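Local coordinates for molybdenum-binding-protein (Azotobacter vinelandii, PDB 1H9M), which binds molybdate in the cytoplasm and probably serves molybdenum homeostasis, with binding that may be cooperative, at residues M4-R9 against V59-A64. Sequence-based numbering, arbitrary orientation.
With MOO (molybdate ion), chain E.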
loop_
_atom_site.group_PDB
_atom_site.type_symbol
_atom_site.label_atom_id
_atom_site.label_comp_id
_atom_site.label_asym_id
_atom_site.label_seq_id
_atom_site.Cartn_x
_atom_site.Cartn_y
_atom_site.Cartn_z
ATOM N N MET A 4 20.140 3.179 -8.136
ATOM C CA MET A 4 18.869 3.551 -8.805
ATOM C C MET A 4 18.427 4.959 -8.384
ATOM O O MET A 4 18.776 5.411 -7.295
ATOM C CB MET A 4 17.730 2.651 -8.373
ATOM C CG MET A 4 17.759 1.193 -8.769
ATOM S SD MET A 4 16.177 0.469 -8.172
ATOM C CE MET A 4 15.211 0.714 -9.609
ATOM N N LYS A 5 17.699 5.607 -9.272
ATOM C CA LYS A 5 17.141 6.928 -8.961
ATOM C C LYS A 5 15.630 6.653 -8.924
ATOM O O LYS A 5 14.968 6.690 -9.950
ATOM C CB LYS A 5 17.515 7.980 -10.003
ATOM C CG LYS A 5 19.011 8.291 -9.976
ATOM C CD LYS A 5 19.323 9.649 -10.609
ATOM C CE LYS A 5 20.821 9.926 -10.481
ATOM N NZ LYS A 5 21.180 11.357 -10.249
ATOM N N ILE A 6 15.200 6.377 -7.695
ATOM C CA ILE A 6 13.775 6.014 -7.496
ATOM C C ILE A 6 13.284 6.777 -6.285
ATOM O O ILE A 6 14.057 7.076 -5.411
ATOM C CB ILE A 6 13.632 4.489 -7.377
ATOM C CG1 ILE A 6 12.149 4.045 -7.477
ATOM C CG2 ILE A 6 14.323 3.940 -6.137
ATOM C CD1 ILE A 6 12.002 2.535 -7.726
ATOM N N SER A 7 11.983 7.083 -6.215
ATOM C CA SER A 7 11.488 7.960 -5.155
ATOM C C SER A 7 11.486 7.195 -3.828
ATOM O O SER A 7 11.798 7.831 -2.809
ATOM C CB SER A 7 10.099 8.512 -5.505
ATOM O OG SER A 7 9.207 7.368 -5.577
ATOM N N ALA A 8 11.256 5.870 -3.893
ATOM C CA ALA A 8 11.201 5.168 -2.595
ATOM C C ALA A 8 12.430 5.527 -1.761
ATOM O O ALA A 8 13.578 5.272 -2.143
ATOM C CB ALA A 8 11.161 3.666 -2.720
ATOM N N ARG A 9 12.123 5.846 -0.494
ATOM C CA ARG A 9 13.200 6.204 0.406
ATOM C C ARG A 9 13.955 4.980 0.928
ATOM O O ARG A 9 14.987 5.234 1.552
ATOM C CB ARG A 9 12.659 7.008 1.595
ATOM C CG ARG A 9 11.895 8.275 1.206
ATOM C CD ARG A 9 12.848 9.310 0.590
ATOM N NE ARG A 9 13.024 9.070 -0.832
ATOM C CZ ARG A 9 14.053 9.520 -1.547
ATOM N NH1 ARG A 9 14.929 10.261 -0.878
ATOM N NH2 ARG A 9 14.173 9.259 -2.825
ATOM N N VAL A 59 17.611 -6.231 -4.412
ATOM C CA VAL A 59 17.271 -5.077 -3.606
ATOM C C VAL A 59 15.748 -5.152 -3.245
ATOM O O VAL A 59 15.000 -5.772 -3.993
ATOM C CB VAL A 59 17.517 -3.726 -4.321
ATOM C CG1 VAL A 59 19.061 -3.583 -4.232
ATOM C CG2 VAL A 59 16.794 -3.623 -5.646
ATOM N N ALA A 60 15.459 -4.689 -2.035
ATOM C CA ALA A 60 14.042 -4.638 -1.588
ATOM C C ALA A 60 13.729 -3.132 -1.564
ATOM O O ALA A 60 14.489 -2.364 -0.976
ATOM C CB ALA A 60 14.015 -5.167 -0.173
ATOM N N VAL A 61 12.633 -2.692 -2.132
ATOM C CA VAL A 61 12.269 -1.294 -2.288
ATOM C C VAL A 61 10.940 -1.036 -1.545
ATOM O O VAL A 61 9.985 -1.741 -1.873
ATOM C CB VAL A 61 12.059 -1.017 -3.793
ATOM C CG1 VAL A 61 11.667 0.425 -4.030
ATOM C CG2 VAL A 61 13.418 -1.369 -4.464
ATOM N N VAL A 62 10.951 -0.074 -0.634
ATOM C CA VAL A 62 9.701 0.138 0.152
ATOM C C VAL A 62 9.453 1.623 0.219
ATOM O O VAL A 62 10.288 2.353 0.690
ATOM C CB VAL A 62 9.815 -0.451 1.578
ATOM C CG1 VAL A 62 8.531 -0.184 2.347
ATOM C CG2 VAL A 62 10.048 -1.984 1.555
ATOM N N LYS A 63 8.329 2.187 -0.226
ATOM C CA LYS A 63 8.071 3.582 -0.068
ATOM C C LYS A 63 7.772 3.963 1.407
ATOM O O LYS A 63 7.176 3.123 2.069
ATOM C CB LYS A 63 6.834 4.000 -0.886
ATOM C CG LYS A 63 7.090 4.434 -2.313
ATOM C CD LYS A 63 5.735 4.611 -3.031
ATOM C CE LYS A 63 5.003 5.623 -2.248
ATOM N NZ LYS A 63 5.152 7.026 -2.754
ATOM N N ALA A 64 8.180 5.188 1.716
ATOM C CA ALA A 64 7.976 5.681 3.096
ATOM C C ALA A 64 6.578 5.564 3.634
ATOM O O ALA A 64 6.379 5.054 4.757
ATOM C CB ALA A 64 8.494 7.099 3.290
HETATM MO MO MOO E . 8.659 8.046 -1.439
HETATM O O1 MOO E . 7.015 8.467 -0.878
HETATM O O2 MOO E . 9.431 6.856 -0.326
HETATM O O3 MOO E . 8.426 7.424 -3.091
HETATM O O4 MOO E . 9.538 9.624 -1.447
#
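Ala-8 CB packs against Val-61 CG1 at 3.5 Å. Val-61 presents this methyl because CG1 stands anti to its backbone N (chi1 180°). Val-61 CG1 also meets Ile-6 CD1, more loosely, at 4.3 Å. Beyond this apolar patch the two segments close on a molybdate ion and hold it jointly. Arg-9 N and Ala-64 N both donate to MOO O2. The Ala-64 bond is almost straight (179°), the Arg-9 bond more bent (142°).

Lys-63 wraps its side chain along the ion. Lys-63 CB lies 3.9 Å from MOO O2. Lys-63 CG passes MOO O3 at 3.4 Å, and CD also lies beside that oxygen. The chain bends at chi3 and again at chi4, which brings CE near MOO O1 and lets Lys-63 NZ bond MOO O1 at 3.0 Å. A weak bond from NZ also reaches MOO O3. Ser-7 OG donates to MOO O3 at 2.6 Å.

Both segments belong to a TOBE domain of the OB clan. The site lies at a subunit interface: Thr-115 OG1 of the second subunit also bonds the ion, and Lys-5 and Ile-6 pair with a strand of that chain.

Arg-9 folds back on its own segment. Arg-9 NE and Arg-9 NH2 both donate to Ser-7 O, which lies in the guanidinium plane, while Arg-9 CG touches Ala-64 CB at 4.2 Å. An alanine here has no guanidinium, and Ser-7 O would probably be left without its two donors from this side chain, with a gap beside Ala-64 CB. Val-62 O, near Ala-8 CB, accepts from Asn-10 ND2.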